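Local coordinates for protein lysyl oxidase (PDB 1W7C) that probably oxidises primary amines, including peptidyl lysine, using copper and a topaquinone cofactor built from one of its own tyrosines, at residues Val188-Cys193 / Phe210-Met215; Pro592-Trp597 / Asn621-Pro626. One frame throughout, in Å; residues are numbered along the deposited sequence.

Interaction 1 of 2, residues Val188-Cys193 / Phe210-Met215; sequences VDYGTC and FFKFDM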
loop_
_atom_site.group_PDB
_atom_site.type_symbol
_atom_site.label_atom_id
_atom_site.label_comp_id
_atom_site.label_asym_id
_atom_site.label_seq_id
_atom_site.Cartn_x
_atom_site.Cartn_y
_atom_site.Cartn_z
ATOM N N VAL A 188 -32.353 -20.852 17.415
ATOM C CA VAL A 188 -32.955 -20.734 16.096
ATOM C C VAL A 188 -31.900 -20.436 15.041
ATOM O O VAL A 188 -30.742 -20.161 15.342
ATOM C CB VAL A 188 -34.090 -19.683 16.078
ATOM C CG1 VAL A 188 -35.102 -19.991 17.148
ATOM C CG2 VAL A 188 -33.517 -18.272 16.263
ATOM N N ASP A 189 -32.315 -20.517 13.793
ATOM C CA ASP A 189 -31.399 -20.277 12.687
ATOM C C ASP A 189 -32.223 -19.921 11.450
ATOM O O ASP A 189 -33.342 -20.412 11.281
ATOM C CB ASP A 189 -30.543 -21.555 12.475
ATOM C CG ASP A 189 -29.277 -21.343 11.690
ATOM O OD1 ASP A 189 -28.903 -20.174 11.376
ATOM O OD2 ASP A 189 -28.542 -22.321 11.381
ATOM N N TYR A 190 -31.681 -19.044 10.633
ATOM C CA TYR A 190 -32.289 -18.675 9.376
ATOM C C TYR A 190 -31.582 -19.434 8.250
ATOM O O TYR A 190 -30.534 -20.035 8.441
ATOM C CB TYR A 190 -32.184 -17.167 9.155
ATOM C CG TYR A 190 -33.102 -16.359 10.061
ATOM C CD1 TYR A 190 -32.700 -15.985 11.332
ATOM C CD2 TYR A 190 -34.369 -15.964 9.651
ATOM C CE1 TYR A 190 -33.524 -15.245 12.154
ATOM C CE2 TYR A 190 -35.204 -15.194 10.471
ATOM C CZ TYR A 190 -34.770 -14.836 11.717
ATOM O OH TYR A 190 -35.605 -14.075 12.505
ATOM N N GLY A 191 -32.182 -19.400 7.076
ATOM C CA GLY A 191 -31.623 -20.053 5.913
ATOM C C GLY A 191 -32.189 -19.539 4.612
ATOM O O GLY A 191 -33.129 -18.725 4.604
ATOM N N THR A 192 -31.560 -19.972 3.518
ATOM C CA THR A 192 -32.034 -19.615 2.195
ATOM C C THR A 192 -31.746 -20.718 1.213
ATOM O O THR A 192 -31.183 -21.754 1.585
ATOM C CB THR A 192 -31.399 -18.274 1.736
ATOM O OG1 THR A 192 -32.108 -17.768 0.598
ATOM C CG2 THR A 192 -29.929 -18.448 1.294
ATOM N N CYS A 193 -32.133 -20.494 -0.039
ATOM C CA CYS A 193 -31.850 -21.423 -1.116
ATOM C C CYS A 193 -31.131 -20.707 -2.260
ATOM O O CYS A 193 -31.393 -19.533 -2.541
ATOM C CB CYS A 193 -33.148 -22.041 -1.661
ATOM S SG CYS A 193 -34.137 -22.946 -0.462
ATOM N N PHE A 210 -36.438 -17.469 1.894
ATOM C CA PHE A 210 -35.837 -17.585 3.221
ATOM C C PHE A 210 -36.727 -18.392 4.167
ATOM O O PHE A 210 -37.925 -18.556 3.948
ATOM C CB PHE A 210 -35.611 -16.188 3.820
ATOM C CG PHE A 210 -34.840 -15.258 2.904
ATOM C CD1 PHE A 210 -35.504 -14.310 2.148
ATOM C CD2 PHE A 210 -33.461 -15.406 2.729
ATOM C CE1 PHE A 210 -34.805 -13.499 1.273
ATOM C CE2 PHE A 210 -32.759 -14.568 1.879
ATOM C CZ PHE A 210 -33.422 -13.638 1.139
ATOM N N PHE A 211 -36.126 -18.849 5.249
ATOM C CA PHE A 211 -36.825 -19.574 6.271
ATOM C C PHE A 211 -36.116 -19.449 7.612
ATOM O O PHE A 211 -34.976 -19.002 7.693
ATOM C CB PHE A 211 -37.010 -21.056 5.876
ATOM C CG PHE A 211 -35.759 -21.711 5.396
ATOM C CD1 PHE A 211 -34.881 -22.314 6.289
ATOM C CD2 PHE A 211 -35.460 -21.755 4.042
ATOM C CE1 PHE A 211 -33.697 -22.902 5.836
ATOM C CE2 PHE A 211 -34.295 -22.332 3.589
ATOM C CZ PHE A 211 -33.417 -22.928 4.478
ATOM N N LYS A 212 -36.829 -19.855 8.650
ATOM C CA LYS A 212 -36.367 -19.775 10.027
ATOM C C LYS A 212 -36.845 -21.010 10.744
ATOM O O LYS A 212 -38.008 -21.382 10.626
ATOM C CB LYS A 212 -36.905 -18.533 10.728
ATOM C CG LYS A 212 -36.339 -18.308 12.135
ATOM C CD LYS A 212 -37.112 -17.225 12.876
ATOM C CE LYS A 212 -36.556 -16.982 14.258
ATOM N NZ LYS A 212 -37.341 -16.004 15.065
ATOM N N PHE A 213 -35.954 -21.639 11.500
ATOM C CA PHE A 213 -36.288 -22.848 12.243
ATOM C C PHE A 213 -35.738 -22.828 13.658
ATOM O O PHE A 213 -34.805 -22.109 13.971
ATOM C CB PHE A 213 -35.868 -24.122 11.489
ATOM C CG PHE A 213 -34.391 -24.221 11.189
ATOM C CD1 PHE A 213 -33.566 -24.984 11.988
ATOM C CD2 PHE A 213 -33.828 -23.582 10.072
ATOM C CE1 PHE A 213 -32.221 -25.120 11.686
ATOM C CE2 PHE A 213 -32.472 -23.705 9.775
ATOM C CZ PHE A 213 -31.673 -24.468 10.582
ATOM N N ASP A 214 -36.423 -23.560 14.517
ATOM C CA ASP A 214 -36.021 -23.806 15.884
ATOM C C ASP A 214 -35.348 -25.177 15.920
ATOM O O ASP A 214 -35.945 -26.200 15.525
ATOM C CB ASP A 214 -37.235 -23.806 16.802
ATOM C CG ASP A 214 -36.851 -23.924 18.240
ATOM O OD1 ASP A 214 -36.227 -24.913 18.594
ATOM O OD2 ASP A 214 -37.177 -23.090 19.103
ATOM N N MET A 215 -34.092 -25.194 16.346
ATOM C CA MET A 215 -33.283 -26.413 16.437
ATOM C C MET A 215 -32.792 -26.619 17.874
ATOM O O MET A 215 -31.673 -27.100 18.097
ATOM C CB MET A 215 -32.102 -26.336 15.445
ATOM C CG MET A 215 -31.286 -25.063 15.566
ATOM S SD MET A 215 -29.728 -25.106 14.652
ATOM C CE MET A 215 -28.843 -26.391 15.549
#
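Asp189 O takes two donors from the opposing strand. Phe213 N reaches it at 2.9 Å in an almost straight bond (N-H...O 167°), and Lys212 CA adds a CA-H...O contact at 3.3 Å. Asp189 N gives a bond back to Phe213 O, completing a hydrogen-bonded antiparallel pair. Gly191 and Phe211 form the next such pair, less regularly, since Phe211 N sits above the carbonyl plane of Gly191. Phe211 CG lies between its backbone N and carbonyl carbon (chi1 49°), which folds the ring back across the strands with one face over Gly191, whose CA is 3.9 Å from the Phe211 ring centroid. A CB on Gly191 would run into Phe211 CE1; the lack of a side chain at Gly191 lets the ring lie there. Cys193 SG, disulfide-bonded to Cys172, meets the edge of the same ring. Phe213 folds in the same way and lays a face against Asp189 CB, 3.7 Å from Phe213 CZ. The two strands are neighbours within a five-stranded antiparallel sheet, and 210-215 falls in a region related to the N2/N3 domains of copper amine oxidases; helix 136-150 covers the face carrying Phe211 and Phe213, and its Lys142 forms a salt bridge with Asp189 OD2. On the other face, Lys212 leaves the strand with CG anti to the backbone N (chi1 -174°) and stays extended, crossing the Tyr190 ring: CG stands 3.8 Å from the Tyr190 ring centroid and CD lies 3.5 Å from Tyr190 OH. Replacing Tyr190 by an alanine would probably leave the Lys212 methylenes without a surface to lie on and His353 without its stacking partner. Next along, Thr192 OG1 approaches Phe210 CD2 at 3.5 Å, while its hydrogen bond goes to Phe209 O.

Interaction 2 of 2, residues Pro592-Trp597 / Asn621-Pro626; sequences PETQNW and NALYDP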
loop_
_atom_site.group_PDB
_atom_site.type_symbol
_atom_site.label_atom_id
_atom_site.label_comp_id
_atom_site.label_asym_id
_atom_site.label_seq_id
_atom_site.Cartn_x
_atom_site.Cartn_y
_atom_site.Cartn_z
ATOM N N PRO A 592 -22.530 -10.673 19.585
ATOM C CA PRO A 592 -22.555 -9.720 20.700
ATOM C C PRO A 592 -21.222 -9.638 21.444
ATOM O O PRO A 592 -20.733 -8.543 21.723
ATOM C CB PRO A 592 -23.682 -10.260 21.597
ATOM C CG PRO A 592 -24.523 -11.109 20.677
ATOM C CD PRO A 592 -23.523 -11.743 19.773
ATOM N N GLU A 593 -20.649 -10.790 21.757
ATOM C CA GLU A 593 -19.430 -10.846 22.555
ATOM C C GLU A 593 -18.337 -11.705 21.932
ATOM O O GLU A 593 -17.294 -11.884 22.541
ATOM C CB GLU A 593 -19.726 -11.376 23.962
ATOM C CG GLU A 593 -20.756 -10.596 24.745
ATOM C CD GLU A 593 -20.362 -9.178 25.145
ATOM O OE1 GLU A 593 -21.280 -8.405 25.523
ATOM O OE2 GLU A 593 -19.162 -8.827 25.052
ATOM N N THR A 594 -18.576 -12.232 20.727
ATOM C CA THR A 594 -17.722 -13.245 20.155
ATOM C C THR A 594 -16.503 -12.737 19.407
ATOM O O THR A 594 -15.607 -13.536 19.098
ATOM C CB THR A 594 -18.511 -14.100 19.192
ATOM O OG1 THR A 594 -19.151 -13.248 18.238
ATOM C CG2 THR A 594 -19.624 -14.906 19.897
ATOM N N GLN A 595 -16.453 -11.455 19.077
ATOM C CA GLN A 595 -15.445 -10.873 18.184
ATOM C C GLN A 595 -15.108 -9.451 18.627
ATOM O O GLN A 595 -14.986 -8.541 17.797
ATOM C CB GLN A 595 -15.923 -10.882 16.741
ATOM C CG GLN A 595 -16.356 -12.232 16.222
ATOM C CD GLN A 595 -15.245 -13.229 16.098
ATOM O OE1 GLN A 595 -14.069 -12.926 16.358
ATOM N NE2 GLN A 595 -15.588 -14.432 15.594
ATOM N N ASN A 596 -14.911 -9.250 19.931
ATOM C CA ASN A 596 -14.793 -7.903 20.487
ATOM C C ASN A 596 -13.482 -7.158 20.197
ATOM O O ASN A 596 -13.351 -6.001 20.484
ATOM C CB ASN A 596 -15.053 -7.946 21.982
ATOM C CG ASN A 596 -16.502 -8.179 22.337
ATOM O OD1 ASN A 596 -17.407 -7.791 21.578
ATOM N ND2 ASN A 596 -16.733 -8.709 23.547
ATOM N N TRP A 597 -12.515 -7.851 19.594
ATOM C CA TRP A 597 -11.272 -7.273 19.109
ATOM C C TRP A 597 -11.437 -6.452 17.834
ATOM O O TRP A 597 -10.531 -5.707 17.491
ATOM C CB TRP A 597 -10.264 -8.421 18.805
ATOM C CG TRP A 597 -10.799 -9.443 17.861
ATOM C CD1 TRP A 597 -11.495 -10.554 18.215
ATOM C CD2 TRP A 597 -10.886 -9.340 16.460
ATOM N NE1 TRP A 597 -11.968 -11.182 17.101
ATOM C CE2 TRP A 597 -11.599 -10.450 16.002
ATOM C CE3 TRP A 597 -10.361 -8.447 15.509
ATOM C CZ2 TRP A 597 -11.825 -10.687 14.649
ATOM C CZ3 TRP A 597 -10.568 -8.713 14.158
ATOM C CH2 TRP A 597 -11.289 -9.818 13.752
ATOM N N ASN A 621 -20.813 -19.563 17.791
ATOM C CA ASN A 621 -22.212 -19.765 18.244
ATOM C C ASN A 621 -22.468 -19.419 19.698
ATOM O O ASN A 621 -23.619 -19.414 20.142
ATOM C CB ASN A 621 -22.658 -21.189 17.943
ATOM C CG ASN A 621 -22.563 -21.531 16.477
ATOM O OD1 ASN A 621 -23.073 -20.785 15.624
ATOM N ND2 ASN A 621 -21.898 -22.638 16.160
ATOM N N ALA A 622 -21.411 -19.159 20.447
ATOM C CA ALA A 622 -21.535 -18.848 21.872
ATOM C C ALA A 622 -21.624 -17.334 22.031
ATOM O O ALA A 622 -20.653 -16.644 22.362
ATOM C CB ALA A 622 -20.351 -19.442 22.642
ATOM N N LEU A 623 -22.809 -16.800 21.728
ATOM C CA LEU A 623 -22.938 -15.388 21.409
ATOM C C LEU A 623 -22.656 -14.464 22.592
ATOM O O LEU A 623 -22.136 -13.374 22.405
ATOM C CB LEU A 623 -24.338 -15.100 20.868
ATOM C CG LEU A 623 -24.763 -15.816 19.577
ATOM C CD1 LEU A 623 -26.216 -15.474 19.223
ATOM C CD2 LEU A 623 -23.802 -15.517 18.401
ATOM N N TYR A 624 -23.027 -14.894 23.799
ATOM C CA TYR A 624 -22.944 -14.076 24.998
ATOM C C TYR A 624 -21.829 -14.511 25.966
ATOM O O TYR A 624 -21.286 -13.689 26.710
ATOM C CB TYR A 624 -24.320 -13.988 25.701
ATOM C CG TYR A 624 -25.316 -13.299 24.806
ATOM C CD1 TYR A 624 -26.142 -14.040 23.957
ATOM C CD2 TYR A 624 -25.358 -11.924 24.720
ATOM C CE1 TYR A 624 -27.002 -13.420 23.069
ATOM C CE2 TYR A 624 -26.240 -11.280 23.841
ATOM C CZ TYR A 624 -27.064 -12.035 23.023
ATOM O OH TYR A 624 -27.904 -11.412 22.117
ATOM N N ASP A 625 -21.510 -15.804 25.955
ATOM C CA ASP A 625 -20.503 -16.398 26.833
ATOM C C ASP A 625 -19.471 -17.225 26.065
ATOM O O ASP A 625 -19.295 -18.413 26.339
ATOM C CB ASP A 625 -21.193 -17.262 27.918
ATOM C CG ASP A 625 -20.240 -17.739 28.975
ATOM O OD1 ASP A 625 -20.526 -18.773 29.615
ATOM O OD2 ASP A 625 -19.192 -17.130 29.247
ATOM N N PRO A 626 -18.782 -16.608 25.103
ATOM C CA PRO A 626 -17.778 -17.344 24.335
ATOM C C PRO A 626 -16.594 -17.787 25.178
ATOM O O PRO A 626 -16.288 -17.145 26.186
ATOM C CB PRO A 626 -17.336 -16.330 23.286
ATOM C CG PRO A 626 -17.522 -15.022 23.965
ATOM C CD PRO A 626 -18.859 -15.193 24.689
#
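Pro592 fits against Leu623 and Tyr624 through its ring carbons: CD lies 3.6 Å from Leu623 CB, and CG sits over one face of the Tyr624 ring, 4.0 Å from its centroid in a CH-pi contact. Just beyond, Glu593 N donates to Leu623 O at 3.1 Å; the bond is bent at the hydrogen (135°), although the donor lies nearly in line with the C=O. The close-packed side joins Pro592 and Leu623 with Thr594, whose CG2 comes within 3.2 Å of Ala622 O, and with Pro626, whose CG rests 3.5 Å from Glu593 O. Leu623 continues this packing into Pro177 and Leu179 of strand 170-180. The outer side faces solvent. Tyr624 is exposed there and offers Pro592 the face of its ring, and the bent Glu593 chain leads its carboxylate away from Tyr624 to receive Asn596 ND2 at 2.9 Å on Glu593 OE2, which Asn629 also bonds. The residues that touch are in loops; an inverse gamma turn centred on Ala622 leads into Leu623, its last residue, and two loops between strands of the copper amine oxidase enzyme domain pack together, with Pro592 and Pro626 both in the contact.

From the N terminus, strand 170-180 turns back through a short connection into strand 187-195, and interaction 1 closes the 16-residue connection that brings the chain back as strand 209-214. The chain then passes into the enzyme domain, where interaction 2 closes a later excursion of 23 residues containing strand 602-606. The contacts therefore follow in series, neither nested nor crossed. Their centres are 21 Å apart and their nearest atoms about 7 Å, so they do not touch. Strand 170-180 links them: it pairs with 187-195 on one side, while Asn621 OD1 bonds Gln178 N, tying the enzyme-domain loop 621-626 to the five-stranded sheet that holds strands 187-195 and 209-214.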